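Local coordinates for tetratricopeptide repeat domain protein (Salinibacter ruber, PDB 3MA5) that is of unknown function but carries tetratricopeptide repeats, a helical scaffold that in relatives commonly mediates protein-protein contacts, at residues D6-L18 with L29-T43. Residues are numbered along the deposited sequence; the frame is centred on the assembly and turned at random.
Sequences DPFTRYALAQEHL and LFEELVETDPDYVGT
Tyr11 and Tyr40 both hold CG anti to the backbone N, beside the carbonyl carbon (chi1 167° and -177°), and this brings the two rings against each other. The side chains cross at about a right angle, but the ring planes are 50° apart, an oblique pair with centroids 5.6 Å apart. Tyr11 CD1 lies 3.7 Å from Tyr40 CE2. The Tyr40 hydroxyl sits over one face of the Tyr11 ring. Gly42 O approaches the edge of that ring, 3.4 Å from Tyr11 CE1. Tyr11 is a knob among Phe30, Leu33, Gly42 and Thr43, so it bridges helix 29-36 and residues 42-43. Pro7 CB packs on Tyr40 CD1.

The Ala14 methyl makes a CH-pi contact over the Phe30 face, 4.0 Å from CB to the ring centroid. Leu18 CD1 reaches that ring at its edge. Leu29 CD1 fits among Arg10, Leu13, Ala14 and His17.

The Arg10 chain bends at chi2 and chi3. Its NH2 donates to Thr36 OG1 (2.9 Å) through a bent bond, nearly in the guanidinium plane. Arg10 NE and NH1 form salt bridges to Glu32 OE1 (3.6 Å) and Asp37 OD2 (3.5 Å). Leu33 CD2 lies over one guanidinium face, offset toward the rim. With an alanine here, Glu32 and Asp37 would probably lose a shared cation and Thr36 OG1 its guanidinium donor.

Helix segments 7-18 and 29-36 run nearly antiparallel, consistent with the helix pair of a TPR repeat, and helix 42-53 packs Leu47 on Phe30. Apolar packing thus joins the helix pair and the following turn, while Arg10 ties helix 7-18 to the C-terminal end of helix 29-36 through the salt-bridge network.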
loop_
_atom_site.group_PDB
_atom_site.type_symbol
_atom_site.label_atom_id
_atom_site.label_comp_id
_atom_site.label_asym_id
_atom_site.label_seq_id
_atom_site.Cartn_x
_atom_site.Cartn_y
_atom_site.Cartn_z
ATOM N N ASP A 6 14.229 3.458 9.393
ATOM C CA ASP A 6 14.611 2.888 8.102
ATOM C C ASP A 6 13.406 2.322 7.339
ATOM O O ASP A 6 12.564 1.630 7.918
ATOM C CB ASP A 6 15.647 1.786 8.332
ATOM C CG ASP A 6 16.122 1.160 7.048
ATOM O OD1 ASP A 6 16.590 1.912 6.163
ATOM O OD2 ASP A 6 16.032 -0.084 6.928
ATOM N N PRO A 7 13.310 2.608 6.026
ATOM C CA PRO A 7 12.208 2.131 5.186
ATOM C C PRO A 7 11.725 0.729 5.541
ATOM O O PRO A 7 10.583 0.557 5.975
ATOM C CB PRO A 7 12.790 2.212 3.790
ATOM C CG PRO A 7 13.581 3.460 3.865
ATOM C CD PRO A 7 14.257 3.407 5.231
ATOM N N PHE A 8 12.579 -0.277 5.379
ATOM C CA PHE A 8 12.134 -1.616 5.716
ATOM C C PHE A 8 11.779 -1.744 7.193
ATOM O O PHE A 8 10.781 -2.362 7.542
ATOM C CB PHE A 8 13.179 -2.683 5.381
ATOM C CG PHE A 8 12.768 -4.077 5.818
ATOM C CD1 PHE A 8 11.778 -4.784 5.128
ATOM C CD2 PHE A 8 13.289 -4.634 6.983
ATOM C CE1 PHE A 8 11.316 -6.018 5.595
ATOM C CE2 PHE A 8 12.833 -5.861 7.455
ATOM C CZ PHE A 8 11.840 -6.554 6.763
ATOM N N THR A 9 12.587 -1.172 8.071
ATOM C CA THR A 9 12.300 -1.310 9.490
ATOM C C THR A 9 10.853 -0.933 9.808
ATOM O O THR A 9 10.094 -1.770 10.299
ATOM C CB THR A 9 13.301 -0.491 10.347
ATOM O OG1 THR A 9 14.595 -1.108 10.279
ATOM C CG2 THR A 9 12.857 -0.426 11.801
ATOM N N ARG A 10 10.456 0.304 9.513
ATOM C CA ARG A 10 9.081 0.710 9.794
ATOM C C ARG A 10 8.064 0.022 8.894
ATOM O O ARG A 10 6.919 -0.171 9.286
ATOM C CB ARG A 10 8.911 2.238 9.739
ATOM C CG ARG A 10 9.883 2.993 8.873
ATOM C CD ARG A 10 10.184 4.333 9.518
ATOM N NE ARG A 10 9.581 5.439 8.793
ATOM C CZ ARG A 10 10.013 5.876 7.619
ATOM N NH1 ARG A 10 11.059 5.295 7.039
ATOM N NH2 ARG A 10 9.402 6.891 7.023
ATOM N N TYR A 11 8.460 -0.341 7.685
ATOM C CA TYR A 11 7.533 -1.065 6.825
ATOM C C TYR A 11 7.138 -2.360 7.578
ATOM O O TYR A 11 5.958 -2.612 7.837
ATOM C CB TYR A 11 8.202 -1.415 5.495
ATOM C CG TYR A 11 7.430 -2.419 4.679
ATOM C CD1 TYR A 11 6.485 -2.011 3.739
ATOM C CD2 TYR A 11 7.622 -3.782 4.869
ATOM C CE1 TYR A 11 5.757 -2.937 3.000
ATOM C CE2 TYR A 11 6.896 -4.719 4.143
ATOM C CZ TYR A 11 5.963 -4.287 3.209
ATOM O OH TYR A 11 5.247 -5.201 2.477
ATOM N N ALA A 12 8.137 -3.171 7.928
ATOM C CA ALA A 12 7.902 -4.417 8.651
ATOM C C ALA A 12 7.161 -4.096 9.947
ATOM O O ALA A 12 6.280 -4.844 10.377
ATOM C CB ALA A 12 9.234 -5.120 8.951
ATOM N N LEU A 13 7.532 -2.981 10.562
ATOM C CA LEU A 13 6.898 -2.522 11.789
ATOM C C LEU A 13 5.397 -2.448 11.509
ATOM O O LEU A 13 4.600 -3.178 12.103
ATOM C CB LEU A 13 7.422 -1.128 12.130
ATOM C CG LEU A 13 7.238 -0.468 13.497
ATOM C CD1 LEU A 13 6.135 -1.136 14.282
ATOM C CD2 LEU A 13 8.557 -0.556 14.236
ATOM N N ALA A 14 5.035 -1.559 10.586
ATOM C CA ALA A 14 3.654 -1.343 10.166
ATOM C C ALA A 14 2.955 -2.655 9.878
ATOM O O ALA A 14 1.756 -2.792 10.084
ATOM C CB ALA A 14 3.631 -0.490 8.920
ATOM N N GLN A 15 3.734 -3.611 9.395
ATOM C CA GLN A 15 3.260 -4.935 9.027
ATOM C C GLN A 15 2.881 -5.852 10.172
ATOM O O GLN A 15 1.961 -6.658 10.049
ATOM C CB GLN A 15 4.322 -5.610 8.184
ATOM C CG GLN A 15 4.298 -5.211 6.727
ATOM C CD GLN A 15 3.514 -6.203 5.900
ATOM O OE1 GLN A 15 2.301 -6.077 5.745
ATOM N NE2 GLN A 15 4.205 -7.220 5.387
ATOM N N GLU A 16 3.598 -5.754 11.280
ATOM C CA GLU A 16 3.281 -6.595 12.420
ATOM C C GLU A 16 1.963 -6.082 12.995
ATOM O O GLU A 16 1.065 -6.872 13.307
ATOM C CB GLU A 16 4.397 -6.539 13.475
ATOM C CG GLU A 16 5.760 -7.144 13.096
ATOM C CD GLU A 16 5.683 -8.610 12.679
ATOM O OE1 GLU A 16 4.605 -9.236 12.828
ATOM O OE2 GLU A 16 6.717 -9.133 12.197
ATOM N N HIS A 17 1.850 -4.760 13.123
ATOM C CA HIS A 17 0.620 -4.133 13.615
ATOM C C HIS A 17 -0.572 -4.731 12.877
ATOM O O HIS A 17 -1.444 -5.349 13.478
ATOM C CB HIS A 17 0.660 -2.629 13.371
ATOM C CG HIS A 17 1.527 -1.892 14.334
ATOM N ND1 HIS A 17 1.362 -1.983 15.698
ATOM C CD2 HIS A 17 2.559 -1.034 14.138
ATOM C CE1 HIS A 17 2.252 -1.215 16.302
ATOM N NE2 HIS A 17 2.990 -0.628 15.375
ATOM N N LEU A 18 -0.595 -4.531 11.564
ATOM C CA LEU A 18 -1.635 -5.083 10.718
ATOM C C LEU A 18 -2.095 -6.468 11.187
ATOM O O LEU A 18 -3.296 -6.739 11.236
ATOM C CB LEU A 18 -1.117 -5.210 9.292
ATOM C CG LEU A 18 -1.437 -4.098 8.313
ATOM C CD1 LEU A 18 -0.969 -4.515 6.925
ATOM C CD2 LEU A 18 -2.928 -3.848 8.314
ATOM N N LEU A 29 1.939 4.810 9.882
ATOM C CA LEU A 29 3.237 4.473 9.316
ATOM C C LEU A 29 3.213 4.396 7.784
ATOM O O LEU A 29 4.050 5.002 7.114
ATOM C CB LEU A 29 3.722 3.132 9.888
ATOM C CG LEU A 29 4.128 3.088 11.366
ATOM C CD1 LEU A 29 4.311 1.645 11.796
ATOM C CD2 LEU A 29 5.406 3.877 11.584
ATOM N N PHE A 30 2.253 3.655 7.230
ATOM C CA PHE A 30 2.162 3.509 5.780
ATOM C C PHE A 30 2.088 4.836 5.025
ATOM O O PHE A 30 2.817 5.038 4.053
ATOM C CB PHE A 30 0.955 2.637 5.392
ATOM C CG PHE A 30 1.204 1.163 5.521
ATOM C CD1 PHE A 30 2.434 0.609 5.158
ATOM C CD2 PHE A 30 0.206 0.316 5.986
ATOM C CE1 PHE A 30 2.663 -0.768 5.258
ATOM C CE2 PHE A 30 0.425 -1.064 6.092
ATOM C CZ PHE A 30 1.654 -1.601 5.726
ATOM N N GLU A 31 1.206 5.728 5.471
ATOM C CA GLU A 31 1.016 7.022 4.819
ATOM C C GLU A 31 2.280 7.845 4.861
ATOM O O GLU A 31 2.630 8.519 3.887
ATOM C CB GLU A 31 -0.119 7.799 5.491
ATOM C CG GLU A 31 -1.405 7.839 4.682
ATOM C CD GLU A 31 -2.616 8.153 5.545
ATOM O OE1 GLU A 31 -2.469 8.977 6.469
ATOM O OE2 GLU A 31 -3.710 7.587 5.304
ATOM N N GLU A 32 2.949 7.780 6.007
ATOM C CA GLU A 32 4.195 8.490 6.264
ATOM C C GLU A 32 5.265 7.995 5.279
ATOM O O GLU A 32 5.907 8.776 4.571
ATOM C CB GLU A 32 4.582 8.186 7.699
ATOM C CG GLU A 32 5.829 8.814 8.220
ATOM C CD GLU A 32 6.209 8.171 9.543
ATOM O OE1 GLU A 32 6.436 6.931 9.530
ATOM O OE2 GLU A 32 6.265 8.879 10.584
ATOM N N LEU A 33 5.425 6.677 5.242
ATOM C CA LEU A 33 6.362 6.005 4.354
ATOM C C LEU A 33 6.151 6.395 2.923
ATOM O O LEU A 33 7.093 6.567 2.177
ATOM C CB LEU A 33 6.158 4.508 4.418
ATOM C CG LEU A 33 7.072 3.668 5.278
ATOM C CD1 LEU A 33 6.607 2.238 5.167
ATOM C CD2 LEU A 33 8.502 3.818 4.812
ATOM N N VAL A 34 4.896 6.486 2.524
ATOM C CA VAL A 34 4.590 6.829 1.156
ATOM C C VAL A 34 5.042 8.234 0.753
ATOM O O VAL A 34 5.307 8.490 -0.423
ATOM C CB VAL A 34 3.095 6.620 0.879
ATOM C CG1 VAL A 34 2.648 7.436 -0.305
ATOM C CG2 VAL A 34 2.857 5.152 0.571
ATOM N N GLU A 35 5.154 9.143 1.715
ATOM C CA GLU A 35 5.586 10.490 1.384
ATOM C C GLU A 35 7.067 10.717 1.672
ATOM O O GLU A 35 7.710 11.522 0.997
ATOM C CB GLU A 35 4.699 11.533 2.087
ATOM C CG GLU A 35 4.451 11.307 3.561
ATOM C CD GLU A 35 3.218 12.068 4.076
ATOM O OE1 GLU A 35 2.512 12.692 3.244
ATOM O OE2 GLU A 35 2.956 12.033 5.310
ATOM N N THR A 36 7.619 10.004 2.653
ATOM C CA THR A 36 9.037 10.144 2.962
ATOM C C THR A 36 9.866 9.375 1.942
ATOM O O THR A 36 10.800 9.908 1.366
ATOM C CB THR A 36 9.380 9.638 4.387
ATOM O OG1 THR A 36 8.962 8.279 4.550
ATOM C CG2 THR A 36 8.702 10.510 5.427
ATOM N N ASP A 37 9.498 8.124 1.710
ATOM C CA ASP A 37 10.177 7.253 0.752
ATOM C C ASP A 37 9.131 6.816 -0.275
ATOM O O ASP A 37 8.666 5.674 -0.249
ATOM C CB ASP A 37 10.732 6.024 1.472
ATOM C CG ASP A 37 11.602 6.388 2.624
ATOM O OD1 ASP A 37 12.815 6.536 2.425
ATOM O OD2 ASP A 37 11.068 6.546 3.733
ATOM N N PRO A 38 8.758 7.715 -1.197
ATOM C CA PRO A 38 7.757 7.389 -2.212
ATOM C C PRO A 38 8.082 6.274 -3.196
ATOM O O PRO A 38 7.163 5.645 -3.716
ATOM C CB PRO A 38 7.515 8.728 -2.903
ATOM C CG PRO A 38 8.808 9.386 -2.787
ATOM C CD PRO A 38 9.248 9.087 -1.381
ATOM N N ASP A 39 9.359 6.010 -3.473
ATOM C CA ASP A 39 9.636 4.921 -4.409
ATOM C C ASP A 39 10.047 3.595 -3.768
ATOM O O ASP A 39 10.866 2.856 -4.304
ATOM C CB ASP A 39 10.649 5.303 -5.507
ATOM C CG ASP A 39 11.327 6.625 -5.265
ATOM O OD1 ASP A 39 11.668 6.919 -4.098
ATOM O OD2 ASP A 39 11.537 7.360 -6.254
ATOM N N TYR A 40 9.461 3.322 -2.609
ATOM C CA TYR A 40 9.634 2.065 -1.883
ATOM C C TYR A 40 8.279 1.397 -2.155
ATOM O O TYR A 40 7.305 1.638 -1.449
ATOM C CB TYR A 40 9.788 2.315 -0.383
ATOM C CG TYR A 40 10.031 1.054 0.394
ATOM C CD1 TYR A 40 11.322 0.629 0.675
ATOM C CD2 TYR A 40 8.970 0.257 0.808
ATOM C CE1 TYR A 40 11.558 -0.563 1.343
ATOM C CE2 TYR A 40 9.189 -0.946 1.475
ATOM C CZ TYR A 40 10.493 -1.347 1.743
ATOM O OH TYR A 40 10.744 -2.528 2.406
ATOM N N VAL A 41 8.239 0.585 -3.205
ATOM C CA VAL A 41 7.036 -0.122 -3.689
ATOM C C VAL A 41 6.119 -0.921 -2.747
ATOM O O VAL A 41 4.902 -0.955 -2.948
ATOM C CB VAL A 41 7.410 -1.101 -4.824
ATOM C CG1 VAL A 41 6.490 -0.914 -5.999
ATOM C CG2 VAL A 41 8.855 -0.903 -5.214
ATOM N N GLY A 42 6.698 -1.573 -1.746
ATOM C CA GLY A 42 5.923 -2.403 -0.845
ATOM C C GLY A 42 4.771 -1.787 -0.088
ATOM O O GLY A 42 3.785 -2.478 0.233
ATOM N N THR A 43 4.889 -0.494 0.199
ATOM C CA THR A 43 3.872 0.237 0.938
ATOM C C THR A 43 2.539 0.370 0.220
ATOM O O THR A 43 1.483 0.281 0.829
ATOM C CB THR A 43 4.338 1.657 1.251
ATOM O OG1 THR A 43 5.705 1.631 1.652
ATOM C CG2 THR A 43 3.510 2.257 2.364
#